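Two-component system response regulator/GGDEF domain protein (Aeromonas salmonicida, PDB 3LUF) probably makes cyclic di-GMP from two GTP through a GGDEF domain, the piece described here being its two N-terminal response-regulator receiver domains. Local coordinates at residues K4-I9 with G46-V51; V116-L121 with N242-E247; Q124-V129 with P168-V173; L200-I205 with Q220-F225. One frame throughout, in Å; residues are numbered along the deposited sequence.

Contact 1: residues K4-I9 with G46-V51; sequences KQKILI and GDEYVV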
loop_
_atom_site.group_PDB
_atom_site.type_symbol
_atom_site.label_atom_id
_atom_site.label_comp_id
_atom_site.label_asym_id
_atom_site.label_seq_id
_atom_site.Cartn_x
_atom_site.Cartn_y
_atom_site.Cartn_z
ATOM N N LYS B 4 -25.989 -8.038 -0.145
ATOM C CA LYS B 4 -25.989 -9.410 0.480
ATOM C C LYS B 4 -25.056 -9.434 1.676
ATOM O O LYS B 4 -24.046 -8.746 1.648
ATOM C CB LYS B 4 -25.507 -10.419 -0.556
ATOM C CG LYS B 4 -26.570 -10.763 -1.574
ATOM C CD LYS B 4 -26.219 -10.291 -2.949
ATOM C CE LYS B 4 -25.020 -11.031 -3.468
ATOM N NZ LYS B 4 -25.193 -11.306 -4.910
ATOM N N GLN B 5 -25.375 -10.212 2.724
ATOM C CA GLN B 5 -24.529 -10.203 3.913
ATOM C C GLN B 5 -24.297 -11.614 4.439
ATOM O O GLN B 5 -24.075 -11.802 5.622
ATOM C CB GLN B 5 -25.151 -9.312 4.988
ATOM C CG GLN B 5 -24.253 -9.024 6.192
ATOM C CD GLN B 5 -24.930 -8.155 7.219
ATOM O OE1 GLN B 5 -24.663 -8.270 8.421
ATOM N NE2 GLN B 5 -25.811 -7.268 6.755
ATOM N N LYS B 6 -24.414 -12.600 3.558
ATOM C CA LYS B 6 -24.205 -13.995 3.964
ATOM C C LYS B 6 -23.074 -14.625 3.147
ATOM O O LYS B 6 -22.874 -14.268 1.980
ATOM C CB LYS B 6 -25.503 -14.791 3.791
ATOM C CG LYS B 6 -25.516 -16.085 4.591
ATOM C CD LYS B 6 -26.891 -16.431 5.135
ATOM C CE LYS B 6 -27.945 -16.412 4.056
ATOM N NZ LYS B 6 -29.088 -17.207 4.558
ATOM N N ILE B 7 -22.301 -15.524 3.757
ATOM C CA ILE B 7 -21.338 -16.310 2.952
ATOM C C ILE B 7 -21.607 -17.798 3.095
ATOM O O ILE B 7 -22.221 -18.228 4.065
ATOM C CB ILE B 7 -19.835 -16.015 3.253
ATOM C CG1 ILE B 7 -19.485 -16.405 4.684
ATOM C CG2 ILE B 7 -19.494 -14.529 2.953
ATOM C CD1 ILE B 7 -18.123 -16.948 4.838
ATOM N N LEU B 8 -21.163 -18.546 2.096
ATOM C CA LEU B 8 -21.342 -19.997 2.047
ATOM C C LEU B 8 -19.941 -20.611 2.152
ATOM O O LEU B 8 -19.013 -20.202 1.453
ATOM C CB LEU B 8 -21.965 -20.373 0.689
ATOM C CG LEU B 8 -22.073 -21.909 0.463
ATOM C CD1 LEU B 8 -23.030 -22.463 1.491
ATOM C CD2 LEU B 8 -22.539 -22.233 -0.970
ATOM N N ILE B 9 -19.829 -21.631 2.989
ATOM C CA ILE B 9 -18.586 -22.402 3.126
ATOM C C ILE B 9 -18.937 -23.844 2.827
ATOM O O ILE B 9 -19.870 -24.381 3.428
ATOM C CB ILE B 9 -17.993 -22.276 4.568
ATOM C CG1 ILE B 9 -17.648 -20.814 4.874
ATOM C CG2 ILE B 9 -16.694 -23.119 4.692
ATOM C CD1 ILE B 9 -17.215 -20.618 6.344
ATOM N N GLY B 46 -27.351 -17.877 -5.717
ATOM C CA GLY B 46 -26.451 -16.744 -5.935
ATOM C C GLY B 46 -26.896 -15.416 -5.342
ATOM O O GLY B 46 -26.061 -14.629 -4.880
ATOM N N ASP B 47 -28.205 -15.158 -5.325
ATOM C CA ASP B 47 -28.690 -13.869 -4.828
ATOM C C ASP B 47 -28.667 -13.673 -3.303
ATOM O O ASP B 47 -28.849 -12.556 -2.840
ATOM C CB ASP B 47 -30.061 -13.469 -5.461
ATOM C CG ASP B 47 -31.216 -14.401 -5.075
ATOM O OD1 ASP B 47 -31.179 -15.030 -4.008
ATOM O OD2 ASP B 47 -32.208 -14.479 -5.841
ATOM N N GLU B 48 -28.427 -14.728 -2.524
ATOM C CA GLU B 48 -28.390 -14.590 -1.080
ATOM C C GLU B 48 -26.953 -14.380 -0.565
ATOM O O GLU B 48 -26.751 -13.831 0.514
ATOM C CB GLU B 48 -28.985 -15.831 -0.441
ATOM C CG GLU B 48 -29.753 -15.588 0.844
ATOM C CD GLU B 48 -30.607 -16.792 1.212
ATOM O OE1 GLU B 48 -30.758 -17.082 2.417
ATOM O OE2 GLU B 48 -31.113 -17.463 0.282
ATOM N N TYR B 49 -25.972 -14.793 -1.354
ATOM C CA TYR B 49 -24.566 -14.880 -0.861
ATOM C C TYR B 49 -23.611 -13.934 -1.520
ATOM O O TYR B 49 -23.611 -13.774 -2.736
ATOM C CB TYR B 49 -24.029 -16.304 -0.996
ATOM C CG TYR B 49 -24.819 -17.287 -0.197
ATOM C CD1 TYR B 49 -24.486 -17.578 1.136
ATOM C CD2 TYR B 49 -25.941 -17.905 -0.752
ATOM C CE1 TYR B 49 -25.220 -18.489 1.877
ATOM C CE2 TYR B 49 -26.697 -18.803 -0.010
ATOM C CZ TYR B 49 -26.332 -19.101 1.293
ATOM O OH TYR B 49 -27.077 -20.000 2.011
ATOM N N VAL B 50 -22.792 -13.304 -0.690
ATOM C CA VAL B 50 -21.686 -12.485 -1.177
ATOM C C VAL B 50 -20.682 -13.319 -1.986
ATOM O O VAL B 50 -20.228 -12.922 -3.083
ATOM C CB VAL B 50 -20.957 -11.816 0.018
ATOM C CG1 VAL B 50 -19.799 -10.960 -0.465
ATOM C CG2 VAL B 50 -21.921 -10.953 0.827
ATOM N N VAL B 51 -20.344 -14.497 -1.443
ATOM C CA VAL B 51 -19.298 -15.344 -2.018
ATOM C C VAL B 51 -19.412 -16.688 -1.340
ATOM O O VAL B 51 -19.968 -16.797 -0.242
ATOM C CB VAL B 51 -17.897 -14.723 -1.707
ATOM C CG1 VAL B 51 -17.687 -14.690 -0.187
ATOM C CG2 VAL B 51 -16.734 -15.396 -2.498
HETATM O O HOH W 1 -21.838 -11.391 -4.827
#
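Lys6 lies alongside Glu48 and slants across the ring of Tyr49. Its CB sits 3.6 Å from the backbone O of Glu48. CG, placed anti to the backbone N (chi1 -161°), comes 3.6 Å from CE1 of Tyr49. The chain then bends at chi2 and chi3. In the conformer of Glu48 described here, CE passes over to the carboxylate, and NZ forms a salt bridge with OE1 of Glu48 at 2.7 Å, on its anti side. Glu48 has a second conformer, which need not keep this bridge. Strand 6-10 is first in the chain and lies between 31-35 and the central strand 49-55 in the first receiver domain, a CheY-like fold with strand order 2-1-3-4-5. Two backbone bonds join the segments: Val50 N to Lys6 O at 2.8 Å, and Leu8 N to Val51 O at 3.2 Å. CB of Leu8 makes an off-centre CH-pi contact with the Tyr49 ring, while the phenol OH of Tyr49 bonds Asp33 on edge strand 31-35. On the face covered by helices 14-27 and 106-122, Ile7, in the conformer described, packs its CG2 on CG1 of Val51. At the exposed end, Lys4 NZ makes a weak bond to Gly46 O.

Contact 2: residues V116-L121 with N242-E247; sequences VHRLYL and NLEALE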
loop_
_atom_site.group_PDB
_atom_site.type_symbol
_atom_site.label_atom_id
_atom_site.label_comp_id
_atom_site.label_asym_id
_atom_site.label_seq_id
_atom_site.Cartn_x
_atom_site.Cartn_y
_atom_site.Cartn_z
ATOM N N VAL B 116 -13.129 -11.854 2.697
ATOM C CA VAL B 116 -14.619 -11.848 2.654
ATOM C C VAL B 116 -15.188 -10.569 3.264
ATOM O O VAL B 116 -16.251 -10.083 2.852
ATOM C CB VAL B 116 -15.279 -13.118 3.276
ATOM C CG1 VAL B 116 -14.825 -14.366 2.451
ATOM C CG2 VAL B 116 -14.968 -13.248 4.786
ATOM N N HIS B 117 -14.470 -10.032 4.241
ATOM C CA HIS B 117 -14.833 -8.745 4.832
ATOM C C HIS B 117 -14.728 -7.643 3.764
ATOM O O HIS B 117 -15.632 -6.826 3.593
ATOM C CB HIS B 117 -13.950 -8.509 6.060
ATOM C CG HIS B 117 -14.138 -7.177 6.725
ATOM N ND1 HIS B 117 -15.245 -6.865 7.490
ATOM C CD2 HIS B 117 -13.311 -6.114 6.809
ATOM C CE1 HIS B 117 -15.098 -5.655 7.997
ATOM N NE2 HIS B 117 -13.934 -5.177 7.596
ATOM N N ARG B 118 -13.635 -7.638 3.018
ATOM C CA ARG B 118 -13.474 -6.712 1.945
ATOM C C ARG B 118 -14.524 -6.917 0.855
ATOM O O ARG B 118 -15.095 -5.941 0.334
ATOM C CB ARG B 118 -12.051 -6.942 1.373
ATOM C CG ARG B 118 -11.512 -5.913 0.488
ATOM C CD ARG B 118 -11.223 -4.592 1.218
ATOM N NE ARG B 118 -12.323 -3.664 0.992
ATOM C CZ ARG B 118 -12.641 -2.669 1.821
ATOM N NH1 ARG B 118 -13.630 -1.848 1.498
ATOM N NH2 ARG B 118 -11.955 -2.477 2.962
ATOM N N LEU B 119 -14.777 -8.168 0.459
ATOM C CA LEU B 119 -15.772 -8.394 -0.605
ATOM C C LEU B 119 -17.142 -7.898 -0.197
ATOM O O LEU B 119 -17.839 -7.303 -1.007
ATOM C CB LEU B 119 -15.886 -9.902 -0.955
ATOM C CG LEU B 119 -14.634 -10.459 -1.648
ATOM C CD1 LEU B 119 -14.761 -12.015 -1.737
ATOM C CD2 LEU B 119 -14.371 -9.891 -3.030
ATOM N N TYR B 120 -17.500 -8.075 1.066
ATOM C CA TYR B 120 -18.771 -7.532 1.558
ATOM C C TYR B 120 -18.809 -6.000 1.421
ATOM O O TYR B 120 -19.773 -5.424 0.874
ATOM C CB TYR B 120 -19.055 -7.935 3.017
ATOM C CG TYR B 120 -20.213 -7.134 3.527
ATOM C CD1 TYR B 120 -21.513 -7.529 3.230
ATOM C CD2 TYR B 120 -20.012 -5.876 4.168
ATOM C CE1 TYR B 120 -22.604 -6.752 3.628
ATOM C CE2 TYR B 120 -21.104 -5.099 4.534
ATOM C CZ TYR B 120 -22.376 -5.553 4.280
ATOM O OH TYR B 120 -23.444 -4.795 4.629
ATOM N N LEU B 121 -17.787 -5.338 1.950
ATOM C CA LEU B 121 -17.747 -3.859 1.903
ATOM C C LEU B 121 -17.728 -3.284 0.498
ATOM O O LEU B 121 -18.344 -2.229 0.214
ATOM C CB LEU B 121 -16.565 -3.337 2.704
ATOM C CG LEU B 121 -16.616 -3.527 4.215
ATOM C CD1 LEU B 121 -15.275 -3.147 4.840
ATOM C CD2 LEU B 121 -17.800 -2.750 4.888
ATOM N N ASN B 242 -6.079 0.836 0.027
ATOM C CA ASN B 242 -6.568 2.220 -0.122
ATOM C C ASN B 242 -7.995 2.399 0.379
ATOM O O ASN B 242 -8.330 3.422 1.032
ATOM C CB ASN B 242 -6.408 2.719 -1.561
ATOM C CG ASN B 242 -4.979 3.083 -1.852
ATOM O OD1 ASN B 242 -4.178 2.250 -2.296
ATOM N ND2 ASN B 242 -4.603 4.284 -1.454
ATOM N N LEU B 243 -8.818 1.408 0.102
ATOM C CA LEU B 243 -10.205 1.416 0.640
ATOM C C LEU B 243 -10.219 1.328 2.165
ATOM O O LEU B 243 -10.965 2.041 2.850
ATOM C CB LEU B 243 -11.092 0.344 -0.015
ATOM C CG LEU B 243 -11.293 0.443 -1.524
ATOM C CD1 LEU B 243 -12.102 -0.737 -2.025
ATOM C CD2 LEU B 243 -11.942 1.770 -1.952
ATOM N N GLU B 244 -9.378 0.462 2.728
ATOM C CA GLU B 244 -9.278 0.379 4.175
ATOM C C GLU B 244 -8.810 1.715 4.784
ATOM O O GLU B 244 -9.341 2.158 5.791
ATOM C CB GLU B 244 -8.329 -0.770 4.548
ATOM C CG GLU B 244 -7.840 -0.735 5.980
ATOM C CD GLU B 244 -8.631 -1.636 6.876
ATOM O OE1 GLU B 244 -8.288 -1.701 8.083
ATOM O OE2 GLU B 244 -9.592 -2.301 6.395
ATOM N N ALA B 245 -7.823 2.360 4.164
ATOM C CA ALA B 245 -7.340 3.660 4.673
ATOM C C ALA B 245 -8.456 4.684 4.672
ATOM O O ALA B 245 -8.550 5.497 5.615
ATOM C CB ALA B 245 -6.154 4.160 3.847
ATOM N N LEU B 246 -9.287 4.683 3.635
ATOM C CA LEU B 246 -10.434 5.600 3.616
ATOM C C LEU B 246 -11.406 5.353 4.765
ATOM O O LEU B 246 -12.056 6.288 5.261
ATOM C CB LEU B 246 -11.188 5.530 2.273
ATOM C CG LEU B 246 -10.509 6.191 1.077
ATOM C CD1 LEU B 246 -11.300 5.881 -0.160
ATOM C CD2 LEU B 246 -10.356 7.717 1.208
ATOM N N GLU B 247 -11.513 4.099 5.193
ATOM C CA GLU B 247 -12.483 3.744 6.232
ATOM C C GLU B 247 -11.914 3.946 7.631
ATOM O O GLU B 247 -12.681 4.110 8.598
ATOM C CB GLU B 247 -12.879 2.254 6.082
ATOM C CG GLU B 247 -13.733 2.018 4.839
ATOM C CD GLU B 247 -13.593 0.632 4.225
ATOM O OE1 GLU B 247 -12.875 -0.231 4.789
ATOM O OE2 GLU B 247 -14.233 0.416 3.174
HETATM O O HOH W 2 -10.157 -4.181 4.652
#
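Helix 106-122 closes the first receiver domain and leads into the second, whose own last helix is 232-248. This contact joins these two helices across the domain boundary. It touches neither magnesium site. The short segments cross at 72°, with their axes 11.8 Å apart at closest approach, so long side chains must span the gap. Arg118 does most of this. A chi1 of -165° swings CG away from the backbone N, and bends at chi2 and chi3 bring the guanidinium to helix 232-248. There it meets Glu247 end-on, from the opposite direction. NH1 binds OE2 of Glu247 at 2.9 Å, and NH2 binds OE1 of Glu247 at 3.0 Å. Both bonds are almost straight, and the guanidinium and carboxylate planes are only 19° apart. OE2 uses its syn lone pair; OE1 is also met on the syn side. One guanidinium face carries CB of Leu243, which lies 3.7 Å from NH1 of Arg118 and is offset toward the rim. CD1 of Leu121 comes to 3.8 Å from OE1 of Glu247. A water in the guanidinium plane accepts from NH2 of Arg118 and donates to OE2 of Glu244, linking a second acid less directly. On its own helix, NE of Arg118 bonds OD1 of Asn122, and Ile125 of the linker packs against both Arg118 and Glu247. The paired bonds, the water and Asn122 together fix the rotation of the guanidinium. Arg118 probably keeps Glu247 ionised, and the pair largely balances its charge locally.

Contact 3: residues Q124-V129 with P168-V173; sequences QIEVLV and PAIRLV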
loop_
_atom_site.group_PDB
_atom_site.type_symbol
_atom_site.label_atom_id
_atom_site.label_comp_id
_atom_site.label_asym_id
_atom_site.label_seq_id
_atom_site.Cartn_x
_atom_site.Cartn_y
_atom_site.Cartn_z
ATOM N N GLN B 124 -20.766 -1.911 -1.925
ATOM C CA GLN B 124 -21.372 -0.580 -1.924
ATOM C C GLN B 124 -20.380 0.539 -2.219
ATOM O O GLN B 124 -20.651 1.727 -1.939
ATOM C CB GLN B 124 -22.170 -0.336 -0.643
ATOM C CG GLN B 124 -21.395 0.101 0.540
ATOM C CD GLN B 124 -22.258 0.750 1.601
ATOM O OE1 GLN B 124 -21.800 1.656 2.317
ATOM N NE2 GLN B 124 -23.515 0.283 1.730
ATOM N N ILE B 125 -19.234 0.158 -2.774
ATOM C CA ILE B 125 -18.172 1.130 -3.071
ATOM C C ILE B 125 -18.048 1.348 -4.575
ATOM O O ILE B 125 -18.025 0.393 -5.343
ATOM C CB ILE B 125 -16.821 0.671 -2.458
ATOM C CG1 ILE B 125 -16.929 0.665 -0.927
ATOM C CG2 ILE B 125 -15.662 1.567 -2.959
ATOM C CD1 ILE B 125 -15.692 0.085 -0.161
ATOM N N GLU B 126 -18.013 2.610 -5.003
ATOM C CA GLU B 126 -17.839 2.956 -6.428
ATOM C C GLU B 126 -16.412 3.452 -6.692
ATOM O O GLU B 126 -15.863 4.271 -5.930
ATOM C CB GLU B 126 -18.844 4.046 -6.848
ATOM C CG GLU B 126 -20.287 3.587 -6.635
ATOM C CD GLU B 126 -21.299 4.643 -7.072
ATOM O OE1 GLU B 126 -21.176 5.124 -8.216
ATOM O OE2 GLU B 126 -22.221 4.958 -6.279
ATOM N N VAL B 127 -15.817 2.894 -7.734
ATOM C CA VAL B 127 -14.467 3.243 -8.138
ATOM C C VAL B 127 -14.415 3.593 -9.615
ATOM O O VAL B 127 -15.319 3.245 -10.373
ATOM C CB VAL B 127 -13.495 2.096 -7.829
ATOM C CG1 VAL B 127 -13.593 1.686 -6.391
ATOM C CG2 VAL B 127 -13.728 0.888 -8.825
ATOM N N LEU B 128 -13.351 4.285 -10.031
ATOM C CA LEU B 128 -13.258 4.734 -11.421
ATOM C C LEU B 128 -11.926 4.322 -12.010
ATOM O O LEU B 128 -10.874 4.540 -11.391
ATOM C CB LEU B 128 -13.401 6.264 -11.490
ATOM C CG LEU B 128 -13.151 6.988 -12.828
ATOM C CD1 LEU B 128 -14.062 6.468 -13.964
ATOM C CD2 LEU B 128 -13.250 8.524 -12.679
ATOM N N VAL B 129 -11.953 3.691 -13.190
ATOM C CA VAL B 129 -10.724 3.351 -13.914
ATOM C C VAL B 129 -10.585 4.311 -15.103
ATOM O O VAL B 129 -11.521 4.431 -15.885
ATOM C CB VAL B 129 -10.742 1.879 -14.470
ATOM C CG1 VAL B 129 -9.444 1.585 -15.233
ATOM C CG2 VAL B 129 -10.942 0.882 -13.334
ATOM N N PRO B 168 -20.806 11.376 -7.616
ATOM C CA PRO B 168 -20.015 11.875 -6.489
ATOM C C PRO B 168 -19.695 10.852 -5.405
ATOM O O PRO B 168 -18.885 11.152 -4.536
ATOM C CB PRO B 168 -20.883 12.999 -5.898
ATOM C CG PRO B 168 -22.271 12.761 -6.422
ATOM C CD PRO B 168 -22.073 12.132 -7.770
ATOM N N ALA B 169 -20.288 9.657 -5.455
ATOM C CA ALA B 169 -19.966 8.653 -4.465
ATOM C C ALA B 169 -18.658 7.934 -4.810
ATOM O O ALA B 169 -18.146 7.194 -3.949
ATOM C CB ALA B 169 -21.082 7.637 -4.341
ATOM N N ILE B 170 -18.147 8.110 -6.032
ATOM C CA ILE B 170 -16.868 7.437 -6.444
ATOM C C ILE B 170 -15.818 7.845 -5.405
ATOM O O ILE B 170 -15.657 9.044 -5.144
ATOM C CB ILE B 170 -16.436 7.824 -7.867
ATOM C CG1 ILE B 170 -17.348 7.142 -8.903
ATOM C CG2 ILE B 170 -14.961 7.429 -8.122
ATOM C CD1 ILE B 170 -17.244 7.715 -10.350
ATOM N N ARG B 171 -15.128 6.878 -4.782
ATOM C CA ARG B 171 -14.166 7.222 -3.733
ATOM C C ARG B 171 -12.723 6.883 -4.097
ATOM O O ARG B 171 -11.794 7.212 -3.363
ATOM C CB ARG B 171 -14.550 6.542 -2.424
ATOM C CG ARG B 171 -14.324 5.030 -2.407
ATOM C CD ARG B 171 -14.690 4.502 -1.029
ATOM N NE ARG B 171 -16.133 4.664 -0.814
ATOM C CZ ARG B 171 -16.752 4.407 0.335
ATOM N NH1 ARG B 171 -16.039 4.028 1.405
ATOM N NH2 ARG B 171 -18.077 4.581 0.421
ATOM N N LEU B 172 -12.545 6.172 -5.216
ATOM C CA LEU B 172 -11.188 5.730 -5.569
ATOM C C LEU B 172 -11.071 5.784 -7.083
ATOM O O LEU B 172 -11.964 5.349 -7.802
ATOM C CB LEU B 172 -10.927 4.322 -5.021
ATOM C CG LEU B 172 -9.699 3.592 -5.615
ATOM C CD1 LEU B 172 -8.502 4.274 -5.064
ATOM C CD2 LEU B 172 -9.662 2.110 -5.279
ATOM N N VAL B 173 -9.987 6.390 -7.550
ATOM C CA VAL B 173 -9.693 6.525 -8.965
ATOM C C VAL B 173 -8.346 5.877 -9.235
ATOM O O VAL B 173 -7.377 6.117 -8.491
ATOM C CB VAL B 173 -9.598 7.997 -9.429
ATOM C CG1 VAL B 173 -9.410 8.021 -10.956
ATOM C CG2 VAL B 173 -10.829 8.805 -9.028
HETATM O O HOH W 3 -20.332 4.354 -2.046
HETATM O O HOH W 4 -18.167 4.649 -2.957
#
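The backbone O of Glu126 accepts the N-H of Arg171 at 2.9 Å, with the donor tilted 21° from the carbonyl plane. CA of Ile170 adds a CA-H...O contact to the same oxygen. Two residues on, Leu128 N gives its hydrogen to Leu172 O at 2.8 Å, nearly along the C=O axis. The N of Leu172 is buried here and has no partner in the model. One water gathers three polar groups where the strands begin. It accepts from Glu126 N at 2.9 Å and from Arg171 NE at 3.0 Å, and donates to Ala169 O at 2.7 Å. A second water donates to Gln124 O and takes a weak bond from Arg171 NH2. These strands, 126-130 and 172-176, are parallel neighbours in the five-stranded sheet of the second CheY-like receiver domain; the second leads on to Asp176, a magnesium ligand and predicted phosphorylation site. Glu126 sends its OE1 to NE2 of His152 on edge strand 150-154. The Arg171 guanidinium lies with one face under CG1 of Ile125, which sits over its centre. Val127 and Leu172 point to the helix 232-248 side, with CG1 of Val127 4.0 Å from CB of Leu172. On the other face, CB of Leu128 meets CG2 of Ile170 at 3.9 Å.

Contact 4: residues L200-I205 with Q220-F225; sequences LAIIGI and QGANDF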
loop_
_atom_site.group_PDB
_atom_site.type_symbol
_atom_site.label_atom_id
_atom_site.label_comp_id
_atom_site.label_asym_id
_atom_site.label_seq_id
_atom_site.Cartn_x
_atom_site.Cartn_y
_atom_site.Cartn_z
ATOM N N LEU B 200 -11.099 11.533 -1.870
ATOM C CA LEU B 200 -11.000 10.805 -3.122
ATOM C C LEU B 200 -9.618 10.170 -3.200
ATOM O O LEU B 200 -8.643 10.896 -3.434
ATOM C CB LEU B 200 -11.220 11.780 -4.311
ATOM C CG LEU B 200 -11.245 11.146 -5.706
ATOM C CD1 LEU B 200 -12.445 10.156 -5.818
ATOM C CD2 LEU B 200 -11.217 12.152 -6.878
ATOM N N ALA B 201 -9.525 8.845 -3.058
ATOM C CA ALA B 201 -8.204 8.168 -3.115
ATOM C C ALA B 201 -7.788 8.032 -4.579
ATOM O O ALA B 201 -8.634 7.817 -5.443
ATOM C CB ALA B 201 -8.254 6.814 -2.451
ATOM N N ILE B 202 -6.509 8.211 -4.864
ATOM C CA ILE B 202 -6.041 8.051 -6.228
ATOM C C ILE B 202 -4.865 7.116 -6.212
ATOM O O ILE B 202 -3.933 7.303 -5.416
ATOM C CB ILE B 202 -5.589 9.398 -6.799
ATOM C CG1 ILE B 202 -6.782 10.362 -6.877
ATOM C CG2 ILE B 202 -4.813 9.212 -8.133
ATOM C CD1 ILE B 202 -6.303 11.815 -7.066
ATOM N N ILE B 203 -4.929 6.074 -7.044
ATOM C CA ILE B 203 -3.747 5.238 -7.303
ATOM C C ILE B 203 -3.218 5.582 -8.686
ATOM O O ILE B 203 -3.932 5.426 -9.708
ATOM C CB ILE B 203 -4.063 3.720 -7.259
ATOM C CG1 ILE B 203 -4.729 3.366 -5.906
ATOM C CG2 ILE B 203 -2.781 2.915 -7.505
ATOM C CD1 ILE B 203 -5.350 1.912 -5.838
ATOM N N GLY B 204 -1.981 6.035 -8.720
ATOM C CA GLY B 204 -1.365 6.438 -9.992
ATOM C C GLY B 204 -0.717 5.222 -10.638
ATOM O O GLY B 204 0.147 4.589 -10.020
ATOM N N ILE B 205 -1.128 4.883 -11.859
ATOM C CA ILE B 205 -0.537 3.779 -12.613
ATOM C C ILE B 205 0.478 4.297 -13.627
ATOM O O ILE B 205 0.210 5.248 -14.361
ATOM C CB ILE B 205 -1.607 2.909 -13.314
ATOM C CG1 ILE B 205 -2.636 2.417 -12.286
ATOM C CG2 ILE B 205 -0.906 1.694 -13.996
ATOM C CD1 ILE B 205 -3.926 1.786 -12.889
ATOM N N GLN B 220 2.448 14.803 -6.138
ATOM C CA GLN B 220 1.253 15.531 -6.541
ATOM C C GLN B 220 -0.000 15.175 -5.759
ATOM O O GLN B 220 -1.062 15.714 -6.039
ATOM C CB GLN B 220 0.973 15.378 -8.024
ATOM C CG GLN B 220 1.983 16.092 -8.892
ATOM C CD GLN B 220 1.996 17.598 -8.696
ATOM O OE1 GLN B 220 0.968 18.233 -8.390
ATOM N NE2 GLN B 220 3.168 18.178 -8.850
ATOM N N GLY B 221 0.100 14.258 -4.799
ATOM C CA GLY B 221 -1.048 13.965 -3.940
ATOM C C GLY B 221 -1.754 12.635 -4.183
ATOM O O GLY B 221 -2.762 12.331 -3.503
ATOM N N ALA B 222 -1.247 11.816 -5.097
ATOM C CA ALA B 222 -1.802 10.465 -5.191
ATOM C C ALA B 222 -1.586 9.730 -3.859
ATOM O O ALA B 222 -0.574 9.931 -3.172
ATOM C CB ALA B 222 -1.160 9.685 -6.331
ATOM N N ASN B 223 -2.563 8.926 -3.454
ATOM C CA ASN B 223 -2.421 8.116 -2.221
ATOM C C ASN B 223 -1.401 7.009 -2.372
ATOM O O ASN B 223 -0.770 6.609 -1.392
ATOM C CB ASN B 223 -3.759 7.452 -1.841
ATOM C CG ASN B 223 -4.896 8.447 -1.631
ATOM O OD1 ASN B 223 -5.264 9.232 -2.526
ATOM N ND2 ASN B 223 -5.480 8.392 -0.437
ATOM N N ASP B 224 -1.257 6.498 -3.583
ATOM C CA ASP B 224 -0.508 5.266 -3.811
ATOM C C ASP B 224 -0.101 5.169 -5.266
ATOM O O ASP B 224 -0.520 5.985 -6.119
ATOM C CB ASP B 224 -1.429 4.071 -3.456
ATOM C CG ASP B 224 -0.661 2.851 -2.958
ATOM O OD1 ASP B 224 0.586 2.768 -3.130
ATOM O OD2 ASP B 224 -1.337 1.942 -2.424
ATOM N N PHE B 225 0.716 4.164 -5.553
ATOM C CA PHE B 225 1.187 3.915 -6.923
ATOM C C PHE B 225 1.066 2.441 -7.243
ATOM O O PHE B 225 1.051 1.601 -6.335
ATOM C CB PHE B 225 2.659 4.336 -7.059
ATOM C CG PHE B 225 3.611 3.427 -6.316
ATOM C CD1 PHE B 225 4.269 2.410 -6.994
ATOM C CD2 PHE B 225 3.804 3.566 -4.950
ATOM C CE1 PHE B 225 5.133 1.555 -6.315
ATOM C CE2 PHE B 225 4.663 2.690 -4.246
ATOM C CZ PHE B 225 5.329 1.690 -4.966
#
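Asn223 OD1 accepts the backbone N-H of Ile202 at 2.8 Å. The donor stands 53° out of the plane of the amide carbonyl, so it does not lie on a lone pair. With CG anti to the carbonyl carbon (chi1 -58°), the amide reaches back to the start of strand 201-207, and its ND2 bonds Lys197 O. The side chain thus takes a backbone N-H just before the strands pair. Gly204 N to Asp224 O, 3.0 Å, is the straight backbone bond of the contact. Ile202 O receives weaker bonds from the N atoms of Asn223 and Asp224. The carboxylate of Asp224 has several partners. OD1 takes the N-H of Phe225 at 2.8 Å and also pairs with Arg238 of the second subunit, while OD2 forms a salt bridge with Arg238 of its own chain. Two arginines would probably keep this acid ionised. Packing lies on both faces. CG1 of Ile203 is beside CB of Asp224 at 4.2 Å, toward helix 232-248. CG2 of Ile202 meets CB of Ala222 at 4.1 Å on the other side. Gly221, with positive phi, ends helix 213-219 in a Schellman motif and turns the chain into strand 224-228. Strand 201-207, this helix and strand 224-228 form the last beta-alpha-beta crossover of the second receiver domain, ending at the sheet's edge near the dimer partner.

How the contacts relate
From the N terminus, contact 1 closes first, joining strands 6-10 and 49-55 around helix 14-27 and strand 31-35 of the first receiver domain. Contact 2 opens later, on helix 106-122, and closes only near the C-terminal end of this piece, on helix 232-248. Contacts 3 and 4 are nested in its long loop, one after the other, and none of the four cross. Contacts 3 and 4 share one sheet: strands 172-176 and 201-207 are neighbours, probably bonded through Arg171 O to Ala201 N. Contact 2 touches all the others. Val116 and Leu119 pack on Val51 of contact 1, Leu243 on Ile125 of contact 3, and Leu246 on Ala201 of contact 4, connecting the two domains.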